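TRNA (guanine(6)-N2)-methyltransferase (PDB 3TMA) transfers a methyl group from S-adenosyl-L-methionine to N2 of the guanosine at position 6 of tRNA(Phe), giving N(2)-methylguanosine. Local coordinates at residues Phe178-Leu183 / Ala248-Leu253; Pro210-Gly215 / Ile256-Ala261; Pro230-Asp235 / Pro271-Ile276. One frame throughout, in Å; residues are numbered along the deposited sequence.

Contact 1: residues Phe178-Leu183 / Ala248-Leu253; sequences FPKAAL and ALASGL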
ATOM      1  N   PHE A 178       9.829   2.052   7.879  1.00 40.78           N
ATOM      2  CA  PHE A 178      11.044   2.606   7.283  1.00 44.03           C
ATOM      3  C   PHE A 178      10.995   4.138   7.109  1.00 47.85           C
ATOM      4  O   PHE A 178      11.266   4.626   6.009  1.00 48.60           O
ATOM      5  CB  PHE A 178      11.372   1.902   5.942  1.00 41.88           C
ATOM      6  CG  PHE A 178      11.310   0.405   6.027  1.00 41.09           C
ATOM      7  CD1 PHE A 178      11.955  -0.252   7.065  1.00 37.66           C
ATOM      8  CD2 PHE A 178      10.554  -0.341   5.122  1.00 38.97           C
ATOM      9  CE1 PHE A 178      11.865  -1.648   7.198  1.00 44.12           C
ATOM     10  CE2 PHE A 178      10.487  -1.748   5.213  1.00 36.47           C
ATOM     11  CZ  PHE A 178      11.140  -2.399   6.253  1.00 40.03           C
ATOM     12  N   PRO A 179      10.674   4.895   8.192  1.00 49.59           N
ATOM     13  CA  PRO A 179      10.483   6.335   8.090  1.00 53.49           C
ATOM     14  C   PRO A 179      11.785   7.071   7.707  1.00 57.44           C
ATOM     15  O   PRO A 179      11.726   8.102   7.049  1.00 59.72           O
ATOM     16  CB  PRO A 179      10.006   6.743   9.501  1.00 55.36           C
ATOM     17  CG  PRO A 179      10.610   5.701  10.421  1.00 54.22           C
ATOM     18  CD  PRO A 179      10.496   4.415   9.571  1.00 49.48           C
ATOM     19  N   LYS A 180      12.942   6.521   8.054  1.00 60.57           N
ATOM     20  CA  LYS A 180      14.203   7.129   7.628  1.00 65.92           C
ATOM     21  C   LYS A 180      14.344   7.178   6.095  1.00 66.31           C
ATOM     22  O   LYS A 180      14.982   8.068   5.552  1.00 69.52           O
ATOM     23  CB  LYS A 180      15.409   6.424   8.259  1.00 67.10           C
ATOM     24  CG  LYS A 180      15.876   6.997   9.609  1.00 75.39           C
ATOM     25  CD  LYS A 180      16.921   6.082  10.282  1.00 80.07           C
ATOM     26  CE  LYS A 180      16.635   5.893  11.779  1.00 83.57           C
ATOM     27  NZ  LYS A 180      17.074   7.042  12.643  1.00 86.60           N
ATOM     28  N   ALA A 181      13.731   6.236   5.391  1.00 65.16           N
ATOM     29  CA  ALA A 181      13.727   6.298   3.934  1.00 66.01           C
ATOM     30  C   ALA A 181      12.556   7.116   3.348  1.00 69.12           C
ATOM     31  O   ALA A 181      12.477   7.284   2.140  1.00 68.57           O
ATOM     32  CB  ALA A 181      13.761   4.909   3.345  1.00 61.26           C
ATOM     33  N   ALA A 182      11.658   7.627   4.192  1.00 73.93           N
ATOM     34  CA  ALA A 182      10.371   8.200   3.731  1.00 76.89           C
ATOM     35  C   ALA A 182      10.349   9.725   3.549  1.00 82.72           C
ATOM     36  O   ALA A 182      11.354  10.423   3.773  1.00 85.47           O
ATOM     37  CB  ALA A 182       9.229   7.776   4.649  1.00 75.18           C
ATOM     38  N   LEU A 183       9.174  10.236   3.177  1.00 85.44           N
ATOM     39  CA  LEU A 183       9.029  11.627   2.752  1.00 91.57           C
ATOM     40  C   LEU A 183       9.532  11.746   1.315  1.00 93.97           C
ATOM     41  O   LEU A 183       9.248  12.732   0.618  1.00 97.26           O
ATOM     42  N   ALA A 248      18.758   1.087   6.596  1.00 30.49           N
ATOM     43  CA  ALA A 248      19.034  -0.354   6.586  1.00 28.98           C
ATOM     44  C   ALA A 248      19.564  -0.789   7.953  1.00 30.98           C
ATOM     45  O   ALA A 248      19.114  -1.794   8.501  1.00 31.72           O
ATOM     46  CB  ALA A 248      20.045  -0.718   5.505  1.00 27.93           C
ATOM     47  N   LEU A 249      20.545  -0.065   8.490  1.00 33.15           N
ATOM     48  CA  LEU A 249      21.078  -0.389   9.805  1.00 34.53           C
ATOM     49  C   LEU A 249      20.000  -0.328  10.919  1.00 36.52           C
ATOM     50  O   LEU A 249      19.924  -1.213  11.778  1.00 36.65           O
ATOM     51  CB  LEU A 249      22.305   0.477  10.134  1.00 39.29           C
ATOM     52  CG  LEU A 249      22.917   0.179  11.535  1.00 44.91           C
ATOM     53  CD1 LEU A 249      23.427  -1.245  11.632  1.00 45.74           C
ATOM     54  CD2 LEU A 249      24.017   1.145  11.934  1.00 47.19           C
ATOM     55  N   ALA A 250      19.150   0.698  10.899  1.00 36.02           N
ATOM     56  CA  ALA A 250      18.170   0.896  11.969  1.00 39.29           C
ATOM     57  C   ALA A 250      17.160  -0.265  12.057  1.00 38.30           C
ATOM     58  O   ALA A 250      16.650  -0.579  13.141  1.00 39.05           O
ATOM     59  CB  ALA A 250      17.434   2.225  11.765  1.00 41.20           C
ATOM     60  N   SER A 251      16.884  -0.909  10.928  1.00 34.40           N
ATOM     61  CA  SER A 251      15.975  -2.069  10.939  1.00 36.02           C
ATOM     62  C   SER A 251      16.663  -3.429  10.837  1.00 34.81           C
ATOM     63  O   SER A 251      15.974  -4.421  10.640  1.00 34.67           O
ATOM     64  CB  SER A 251      14.962  -1.976   9.777  1.00 35.22           C
ATOM     65  OG  SER A 251      14.022  -0.920   9.971  1.00 38.71           O
ATOM     66  N   GLY A 252      17.989  -3.493  10.953  1.00 35.75           N
ATOM     67  CA  GLY A 252      18.717  -4.776  10.928  1.00 36.62           C
ATOM     68  C   GLY A 252      18.872  -5.390   9.529  1.00 36.27           C
ATOM     69  O   GLY A 252      19.011  -6.612   9.380  1.00 38.97           O
ATOM     70  N   LEU A 253      18.888  -4.552   8.505  1.00 31.93           N
ATOM     71  CA  LEU A 253      18.871  -5.023   7.114  1.00 32.02           C
ATOM     72  C   LEU A 253      20.181  -4.648   6.428  1.00 33.00           C
ATOM     73  O   LEU A 253      20.183  -4.218   5.286  1.00 32.93           O
ATOM     74  CB  LEU A 253      17.661  -4.414   6.350  1.00 30.20           C
ATOM     75  CG  LEU A 253      16.287  -4.706   6.966  1.00 27.72           C
ATOM     76  CD1 LEU A 253      15.119  -3.873   6.368  1.00 30.40           C
ATOM     77  CD2 LEU A 253      15.956  -6.202   6.905  1.00 31.63           C
TER
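Phe178 meets Ser251 at the edge of its ring and Leu253 at the same corner, CE1, and this is the closely packed end of the contact. The hydroxyl of Ser251 lies in the plane of the ring: Ser251 OG is 3.6 Å from both Phe178 CD1 and Phe178 CE1, so it sits against the edge midway along that bond rather than over a face. Phe178 CE1 also meets a methyl branch of the leucine, Leu253 CD1, at 4.0 Å, obliquely, the two side chains running roughly perpendicular to each other. What carries the ring there is its first torsion (chi1 -48°), which sets CG beside the backbone N and brings the end of the side chain nearer to 248-253 than its CB is. Phe178 also packs on Glu220 and Ser223 of helix 216-225.

The other end is looser and faces solvent. Here the far methylenes of the exposed Lys180 reach Ala250, with Lys180 CE 3.8 Å from Ala250 CB; the chain bends at its third and fourth torsions. No hydrogen bond spans the two segments, and only 148 Å² is buried in all, consistent with a surface contact held by van der Waals packing.

The partner surface is a helix terminus. Leu253 N bonds Ala248 O at 2.8 Å and Gly252 N bonds Leu249 O at 3.1 Å, with Gly252 at positive phi as the C-prime residue. The side chains that receive Phe178 thus belong to a Schellman motif closing helix 238-250 of the Rossmann-fold methyltransferase domain.

Contact 2: residues Pro210-Gly215 / Ile256-Ala261; sequences PFTGSG and IRFLRA
The glycine-rich loop that follows the first strand of a Rossmann-fold methyltransferase meets the edge strand of the sheet here, where Thr212 and Gly215 touch Phe258. Ser214 and Gly215 belong, by similarity, to the S-adenosyl-L-methionine site. The aromatic atom doing the touching is the same in both cases: Phe258 CE1 is 4.1 Å from Thr212 OG1, which lies at the ring edge near its plane, and 4.2 Å from Gly215 CA, which approaches obliquely. Over one face of the ring, toward its rim, lies Ile256 CG2, two residues earlier in the chain, while Ala218 and Ala244 of the flanking helices also pack on Phe258.

Within the loop, Thr212 to Gly215 form a type II' beta turn, closed by Gly215 N to Thr212 O at 3.0 Å, with Gly213 at positive phi. Gly215, at the N-cap of helix 216-225, faces the ring with its CA. On the threonine, a chi1 of -165° sets OG1 anti to the backbone N, and this hydroxyl is hydrogen-bonded to Asp209 OD2.

At the other end, two waters lie between the backbone carbonyls. One is 2.7 Å from Pro210 O, the other 2.8 Å from Pro210 O; their bonds to Ala261 O are weak.

No direct hydrogen bond joins the segments. Phe258 makes van der Waals contact with a glycine CA and with a threonine hydroxyl already bonded to Asp209, and the water bridge at the Pro210 end is weak on the Ala261 side, which implies that packing holds the segments together more than direct polar bonds do.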
ATOM      1  N   PRO A 210      17.194  -0.509  -9.074  1.00 25.73           N
ATOM      2  CA  PRO A 210      18.149   0.314  -9.827  1.00 26.98           C
ATOM      3  C   PRO A 210      17.961   1.830  -9.685  1.00 29.96           C
ATOM      4  O   PRO A 210      18.855   2.593 -10.092  1.00 29.80           O
ATOM      5  CB  PRO A 210      17.937  -0.149 -11.277  1.00 27.10           C
ATOM      6  CG  PRO A 210      16.430  -0.511 -11.345  1.00 26.05           C
ATOM      7  CD  PRO A 210      16.135  -1.081  -9.938  1.00 25.54           C
ATOM      8  N   PHE A 211      16.826   2.274  -9.111  1.00 29.68           N
ATOM      9  CA  PHE A 211      16.633   3.711  -8.814  1.00 31.51           C
ATOM     10  C   PHE A 211      16.276   3.821  -7.345  1.00 32.36           C
ATOM     11  O   PHE A 211      15.107   4.031  -6.992  1.00 34.70           O
ATOM     12  CB  PHE A 211      15.477   4.321  -9.651  1.00 32.11           C
ATOM     13  CG  PHE A 211      15.654   4.166 -11.142  1.00 33.85           C
ATOM     14  CD1 PHE A 211      16.375   5.103 -11.858  1.00 33.20           C
ATOM     15  CD2 PHE A 211      15.081   3.086 -11.829  1.00 34.92           C
ATOM     16  CE1 PHE A 211      16.566   4.975 -13.263  1.00 34.83           C
ATOM     17  CE2 PHE A 211      15.285   2.920 -13.235  1.00 31.11           C
ATOM     18  CZ  PHE A 211      16.007   3.901 -13.944  1.00 31.01           C
ATOM     19  N   THR A 212      17.241   3.668  -6.456  1.00 32.05           N
ATOM     20  CA  THR A 212      16.821   3.273  -5.105  1.00 29.92           C
ATOM     21  C   THR A 212      16.361   4.485  -4.288  1.00 33.08           C
ATOM     22  O   THR A 212      15.541   4.335  -3.378  1.00 31.02           O
ATOM     23  CB  THR A 212      17.884   2.409  -4.368  1.00 31.26           C
ATOM     24  OG1 THR A 212      17.273   1.784  -3.224  1.00 33.23           O
ATOM     25  CG2 THR A 212      19.045   3.278  -3.862  1.00 29.11           C
ATOM     26  N   GLY A 213      16.870   5.686  -4.626  1.00 33.16           N
ATOM     27  CA  GLY A 213      16.601   6.884  -3.812  1.00 36.22           C
ATOM     28  C   GLY A 213      17.027   6.666  -2.357  1.00 38.32           C
ATOM     29  O   GLY A 213      18.153   6.215  -2.080  1.00 37.97           O
ATOM     30  N   SER A 214      16.134   6.962  -1.411  1.00 39.20           N
ATOM     31  CA  SER A 214      16.453   6.746  -0.003  1.00 40.87           C
ATOM     32  C   SER A 214      16.172   5.312   0.491  1.00 37.14           C
ATOM     33  O   SER A 214      16.292   5.027   1.677  1.00 37.14           O
ATOM     34  CB  SER A 214      15.731   7.785   0.865  1.00 45.08           C
ATOM     35  OG  SER A 214      14.376   7.842   0.464  1.00 50.59           O
ATOM     36  N   GLY A 215      15.877   4.393  -0.428  1.00 33.71           N
ATOM     37  CA  GLY A 215      16.096   2.984  -0.171  1.00 30.53           C
ATOM     38  C   GLY A 215      14.817   2.160  -0.028  1.00 30.22           C
ATOM     39  O   GLY A 215      14.908   0.974   0.224  1.00 29.94           O
ATOM     40  N   ILE A 256      22.176  -5.313   2.554  1.00 29.16           N
ATOM     41  CA  ILE A 256      21.893  -4.686   1.239  1.00 27.65           C
ATOM     42  C   ILE A 256      23.179  -4.008   0.723  1.00 29.73           C
ATOM     43  O   ILE A 256      23.839  -3.290   1.480  1.00 29.32           O
ATOM     44  CB  ILE A 256      20.816  -3.615   1.359  1.00 27.25           C
ATOM     45  CG1 ILE A 256      19.475  -4.268   1.766  1.00 25.41           C
ATOM     46  CG2 ILE A 256      20.666  -2.863   0.019  1.00 24.73           C
ATOM     47  CD1 ILE A 256      18.482  -3.228   2.393  1.00 25.23           C
ATOM     48  N   ARG A 257      23.509  -4.208  -0.561  1.00 28.69           N
ATOM     49  CA  ARG A 257      24.682  -3.574  -1.149  1.00 29.00           C
ATOM     50  C   ARG A 257      24.201  -2.332  -1.841  1.00 30.14           C
ATOM     51  O   ARG A 257      23.644  -2.424  -2.963  1.00 28.14           O
ATOM     52  CB  ARG A 257      25.336  -4.518  -2.159  1.00 29.03           C
ATOM     53  CG  ARG A 257      26.559  -3.920  -2.939  1.00 35.18           C
ATOM     54  CD  ARG A 257      27.375  -5.041  -3.675  1.00 41.18           C
ATOM     55  NE  ARG A 257      28.340  -4.515  -4.651  1.00 43.19           N
ATOM     56  CZ  ARG A 257      29.563  -4.092  -4.311  1.00 49.85           C
ATOM     57  NH1 ARG A 257      29.944  -4.101  -3.034  1.00 42.49           N
ATOM     58  NH2 ARG A 257      30.392  -3.623  -5.233  1.00 47.18           N
ATOM     59  N   PHE A 258      24.368  -1.180  -1.186  1.00 31.01           N
ATOM     60  CA  PHE A 258      24.027   0.116  -1.803  1.00 33.19           C
ATOM     61  C   PHE A 258      25.260   0.668  -2.530  1.00 36.70           C
ATOM     62  O   PHE A 258      26.330   0.795  -1.944  1.00 37.96           O
ATOM     63  CB  PHE A 258      23.593   1.170  -0.771  1.00 35.18           C
ATOM     64  CG  PHE A 258      22.250   0.878  -0.105  1.00 33.54           C
ATOM     65  CD1 PHE A 258      21.064   1.201  -0.739  1.00 29.04           C
ATOM     66  CD2 PHE A 258      22.205   0.312   1.160  1.00 38.13           C
ATOM     67  CE1 PHE A 258      19.816   0.957  -0.134  1.00 33.00           C
ATOM     68  CE2 PHE A 258      20.969   0.035   1.783  1.00 33.35           C
ATOM     69  CZ  PHE A 258      19.779   0.344   1.136  1.00 31.16           C
ATOM     70  N   LEU A 259      25.069   1.128  -3.753  1.00 34.77           N
ATOM     71  CA  LEU A 259      26.201   1.530  -4.576  1.00 40.36           C
ATOM     72  C   LEU A 259      25.841   2.778  -5.368  1.00 41.08           C
ATOM     73  O   LEU A 259      24.704   2.924  -5.832  1.00 39.82           O
ATOM     74  CB  LEU A 259      26.503   0.373  -5.529  1.00 39.05           C
ATOM     75  CG  LEU A 259      27.884  -0.105  -5.939  1.00 50.48           C
ATOM     76  CD1 LEU A 259      28.866  -0.361  -4.738  1.00 52.51           C
ATOM     77  CD2 LEU A 259      27.706  -1.352  -6.827  1.00 46.97           C
ATOM     78  N   ARG A 260      26.787   3.707  -5.504  1.00 44.76           N
ATOM     79  CA  ARG A 260      26.590   4.831  -6.399  1.00 47.00           C
ATOM     80  C   ARG A 260      26.668   4.286  -7.825  1.00 46.30           C
ATOM     81  O   ARG A 260      27.657   3.670  -8.195  1.00 47.23           O
ATOM     82  CB  ARG A 260      27.651   5.915  -6.163  1.00 52.45           C
ATOM     83  CG  ARG A 260      27.486   7.116  -7.114  1.00 60.33           C
ATOM     84  CD  ARG A 260      28.780   7.973  -7.213  1.00 74.76           C
ATOM     85  NE  ARG A 260      28.929   8.612  -8.531  1.00 83.06           N
ATOM     86  CZ  ARG A 260      28.351   9.763  -8.889  1.00 86.36           C
ATOM     87  NH1 ARG A 260      28.547  10.253 -10.106  0.50 87.56           N
ATOM     88  NH2 ARG A 260      27.574  10.424  -8.039  0.50 85.72           N
ATOM     89  N   ALA A 261      25.612   4.479  -8.609  1.00 43.56           N
ATOM     90  CA  ALA A 261      25.454   3.729  -9.856  1.00 42.32           C
ATOM     91  C   ALA A 261      24.529   4.480 -10.812  1.00 44.03           C
ATOM     92  O   ALA A 261      23.457   4.964 -10.412  1.00 42.76           O
ATOM     93  CB  ALA A 261      24.890   2.371  -9.571  1.00 38.85           C
TER
HETATM   94  O   HOH W   1      20.068   5.018 -10.315  1.00 44.41           O
HETATM   95  O   HOH W   2      21.605   2.441 -10.246  1.00 47.25           O

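Contact 3: residues Pro230-Asp235 / Pro271-Ile276; sequences PVYAGD and PEVDRI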
ATOM      1  N   PRO A 230      20.460 -12.018  -1.935  1.00 29.80           N
ATOM      2  CA  PRO A 230      21.297 -10.833  -2.190  1.00 31.45           C
ATOM      3  C   PRO A 230      20.469  -9.650  -2.754  1.00 30.10           C
ATOM      4  O   PRO A 230      19.647  -9.844  -3.643  1.00 30.07           O
ATOM      5  CB  PRO A 230      22.296 -11.324  -3.246  1.00 32.81           C
ATOM      6  CG  PRO A 230      22.329 -12.894  -3.042  1.00 35.89           C
ATOM      7  CD  PRO A 230      20.863 -13.187  -2.748  1.00 30.42           C
ATOM      8  N   VAL A 231      20.608  -8.471  -2.158  1.00 30.08           N
ATOM      9  CA  VAL A 231      19.855  -7.273  -2.605  1.00 26.67           C
ATOM     10  C   VAL A 231      20.862  -6.198  -3.000  1.00 28.43           C
ATOM     11  O   VAL A 231      21.779  -5.902  -2.228  1.00 29.28           O
ATOM     12  CB  VAL A 231      18.951  -6.690  -1.506  1.00 25.77           C
ATOM     13  CG1 VAL A 231      18.261  -5.384  -2.007  1.00 25.46           C
ATOM     14  CG2 VAL A 231      17.891  -7.718  -1.122  1.00 25.93           C
ATOM     15  N   TYR A 232      20.762  -5.729  -4.245  1.00 25.03           N
ATOM     16  CA  TYR A 232      21.651  -4.706  -4.804  1.00 26.38           C
ATOM     17  C   TYR A 232      20.770  -3.466  -5.022  1.00 24.89           C
ATOM     18  O   TYR A 232      19.592  -3.602  -5.365  1.00 24.74           O
ATOM     19  CB  TYR A 232      22.189  -5.197  -6.181  1.00 25.16           C
ATOM     20  CG  TYR A 232      23.068  -6.440  -6.082  1.00 29.55           C
ATOM     21  CD1 TYR A 232      24.447  -6.327  -5.909  1.00 29.35           C
ATOM     22  CD2 TYR A 232      22.524  -7.726  -6.236  1.00 30.94           C
ATOM     23  CE1 TYR A 232      25.263  -7.485  -5.809  1.00 31.98           C
ATOM     24  CE2 TYR A 232      23.329  -8.865  -6.186  1.00 30.09           C
ATOM     25  CZ  TYR A 232      24.678  -8.741  -5.941  1.00 33.76           C
ATOM     26  OH  TYR A 232      25.432  -9.890  -5.855  1.00 35.96           O
ATOM     27  N   ALA A 233      21.322  -2.273  -4.825  1.00 24.63           N
ATOM     28  CA  ALA A 233      20.515  -1.082  -4.916  1.00 25.64           C
ATOM     29  C   ALA A 233      21.418   0.034  -5.359  1.00 28.70           C
ATOM     30  O   ALA A 233      22.523   0.182  -4.831  1.00 29.56           O
ATOM     31  CB  ALA A 233      19.892  -0.747  -3.547  1.00 24.67           C
ATOM     32  N   GLY A 234      20.948   0.850  -6.308  1.00 28.24           N
ATOM     33  CA  GLY A 234      21.828   1.841  -6.888  1.00 31.59           C
ATOM     34  C   GLY A 234      21.178   3.194  -6.993  1.00 34.61           C
ATOM     35  O   GLY A 234      19.948   3.302  -7.167  1.00 34.62           O
ATOM     36  N   ASP A 235      21.998   4.239  -6.940  1.00 36.09           N
ATOM     37  CA  ASP A 235      21.498   5.572  -7.197  1.00 39.39           C
ATOM     38  C   ASP A 235      22.673   6.511  -7.486  1.00 43.32           C
ATOM     39  O   ASP A 235      23.806   6.247  -7.068  1.00 42.91           O
ATOM     40  CB  ASP A 235      20.735   6.066  -5.964  1.00 39.72           C
ATOM     41  CG  ASP A 235      19.793   7.204  -6.283  1.00 46.84           C
ATOM     42  OD1 ASP A 235      20.234   8.392  -6.192  1.00 54.85           O
ATOM     43  OD2 ASP A 235      18.604   6.911  -6.595  1.00 47.75           O
ATOM     44  N   PRO A 271      26.003  -7.286 -10.960  1.00 34.09           N
ATOM     45  CA  PRO A 271      26.078  -8.588 -11.611  1.00 34.36           C
ATOM     46  C   PRO A 271      24.691  -9.058 -12.056  1.00 32.51           C
ATOM     47  O   PRO A 271      23.674  -8.352 -11.829  1.00 28.62           O
ATOM     48  CB  PRO A 271      26.620  -9.492 -10.497  1.00 34.87           C
ATOM     49  CG  PRO A 271      25.993  -8.941  -9.266  1.00 35.21           C
ATOM     50  CD  PRO A 271      25.944  -7.416  -9.481  1.00 35.39           C
ATOM     51  N   GLU A 272      24.624 -10.245 -12.651  1.00 31.87           N
ATOM     52  CA  GLU A 272      23.315 -10.807 -13.016  1.00 32.82           C
ATOM     53  C   GLU A 272      22.428 -10.930 -11.747  1.00 31.72           C
ATOM     54  O   GLU A 272      22.944 -11.224 -10.656  1.00 29.77           O
ATOM     55  CB  GLU A 272      23.489 -12.192 -13.609  1.00 35.93           C
ATOM     56  CG  GLU A 272      22.153 -12.890 -13.923  1.00 39.75           C
ATOM     57  CD  GLU A 272      22.365 -14.271 -14.529  1.00 47.31           C
ATOM     58  OE1 GLU A 272      22.552 -15.260 -13.760  1.00 50.27           O
ATOM     59  OE2 GLU A 272      22.376 -14.349 -15.775  1.00 53.21           O
ATOM     60  N   VAL A 273      21.121 -10.750 -11.909  1.00 27.87           N
ATOM     61  CA  VAL A 273      20.161 -10.929 -10.823  1.00 27.74           C
ATOM     62  C   VAL A 273      18.924 -11.679 -11.354  1.00 28.15           C
ATOM     63  O   VAL A 273      18.847 -11.968 -12.558  1.00 28.36           O
ATOM     64  CB  VAL A 273      19.697  -9.548 -10.198  1.00 25.83           C
ATOM     65  CG1 VAL A 273      20.850  -8.806  -9.549  1.00 25.70           C
ATOM     66  CG2 VAL A 273      18.985  -8.697 -11.231  1.00 25.25           C
ATOM     67  N   ASP A 274      17.963 -11.997 -10.478  1.00 26.00           N
ATOM     68  CA  ASP A 274      16.772 -12.738 -10.928  1.00 26.06           C
ATOM     69  C   ASP A 274      15.596 -11.795 -11.161  1.00 24.58           C
ATOM     70  O   ASP A 274      14.699 -12.128 -11.921  1.00 23.85           O
ATOM     71  CB  ASP A 274      16.364 -13.783  -9.894  1.00 26.56           C
ATOM     72  CG  ASP A 274      17.417 -14.876  -9.733  1.00 32.70           C
ATOM     73  OD1 ASP A 274      17.605 -15.626 -10.711  1.00 37.07           O
ATOM     74  OD2 ASP A 274      18.069 -14.956  -8.663  1.00 30.93           O
ATOM     75  N   ARG A 275      15.542 -10.714 -10.371  1.00 22.75           N
ATOM     76  CA  ARG A 275      14.387  -9.820 -10.333  1.00 22.78           C
ATOM     77  C   ARG A 275      14.881  -8.391 -10.238  1.00 20.87           C
ATOM     78  O   ARG A 275      15.827  -8.097  -9.489  1.00 22.07           O
ATOM     79  CB  ARG A 275      13.496 -10.117  -9.087  1.00 23.53           C
ATOM     80  CG  ARG A 275      12.846 -11.545  -9.033  1.00 22.73           C
ATOM     81  CD  ARG A 275      11.962 -11.756 -10.296  1.00 30.00           C
ATOM     82  NE  ARG A 275      11.221 -13.028 -10.228  1.00 32.92           N
ATOM     83  CZ  ARG A 275      11.632 -14.159 -10.786  1.00 35.82           C
ATOM     84  NH1 ARG A 275      12.788 -14.208 -11.459  1.00 28.73           N
ATOM     85  NH2 ARG A 275      10.881 -15.239 -10.686  1.00 37.06           N
ATOM     86  N   ILE A 276      14.264  -7.496 -11.003  1.00 21.82           N
ATOM     87  CA  ILE A 276      14.622  -6.068 -10.961  1.00 22.39           C
ATOM     88  C   ILE A 276      13.330  -5.296 -10.682  1.00 24.71           C
ATOM     89  O   ILE A 276      12.304  -5.529 -11.333  1.00 23.89           O
ATOM     90  CB  ILE A 276      15.231  -5.606 -12.322  1.00 22.93           C
ATOM     91  CG1 ILE A 276      16.511  -6.411 -12.587  1.00 23.10           C
ATOM     92  CG2 ILE A 276      15.514  -4.086 -12.333  1.00 18.77           C
ATOM     93  CD1 ILE A 276      17.191  -6.056 -13.962  1.00 26.68           C
TER
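Tyr232, on strand 231-235 of the Rossmann-fold sheet, reaches across to Pro271 and Val273 in the segment that leads into strand 275-278. These two strands are not neighbours: strand 207-209 runs between them, and Leu208 on it is touched by both Tyr232 and Val273. The contact therefore bridges over a sheet strand by side chains alone.

The tyrosine conformation decides the geometry. Its chi1 of -64° sets CG beside the backbone N and anti to the carbonyl carbon, and chi2 of -90° turns the ring so that a face meets Pro271. Pro271 CD lies 4.0 Å from the centroid of the Tyr232 ring, a CH-pi contact over that face, displaced toward the rim. The proline ring continues outward along the tyrosine, since Pro271 CG is 3.6 Å from Tyr232 CZ and equally 3.6 Å from Tyr232 OH. Each side chain points at the other from its own segment, and the proline lies over the hydroxyl-bearing half of the ring.

Val273 touches nearer the root of the ring, on the same side as the proline. It uses one branch, CG1, also anti to its own carbonyl carbon; Val273 CG1 is 3.9 Å from Tyr232 CD2, oblique to the ring, and the valine runs past the tyrosine antiparallel to it.

The two acidic residues flanking Val273 in sequence are tied to one base: Arg206 forms salt bridges to both Glu272 and Asp274. Next along the chain, Arg275 NH1 donates to Asp274 O at 2.9 Å, the donor standing 49° out of the carbonyl plane.

How the contacts relate
All three contacts lie in the methyltransferase domain, and their segments interleave: 178-183, 210-215, 230-235, 248-253, 256-261, then 271-276. Contacts 2 and 3 have centres about 9 Å apart and share one sheet, in which strands 257-260 and 231-235 are parallel neighbours; Thr212 N lies 2.8 Å from Gly234 O, a probable hydrogen bond. The centre of contact 1 is about 13 Å from that of contact 2 and about 19 Å from that of contact 3. It meets contact 2 through Ala248 CB, 3.9 Å from Phe258 CE2, and through a probable hydrogen bond between Ala181 O and Ser214 OG. Contact 2 thus joins the other two around the loop that, by similarity, binds S-adenosyl-L-methionine.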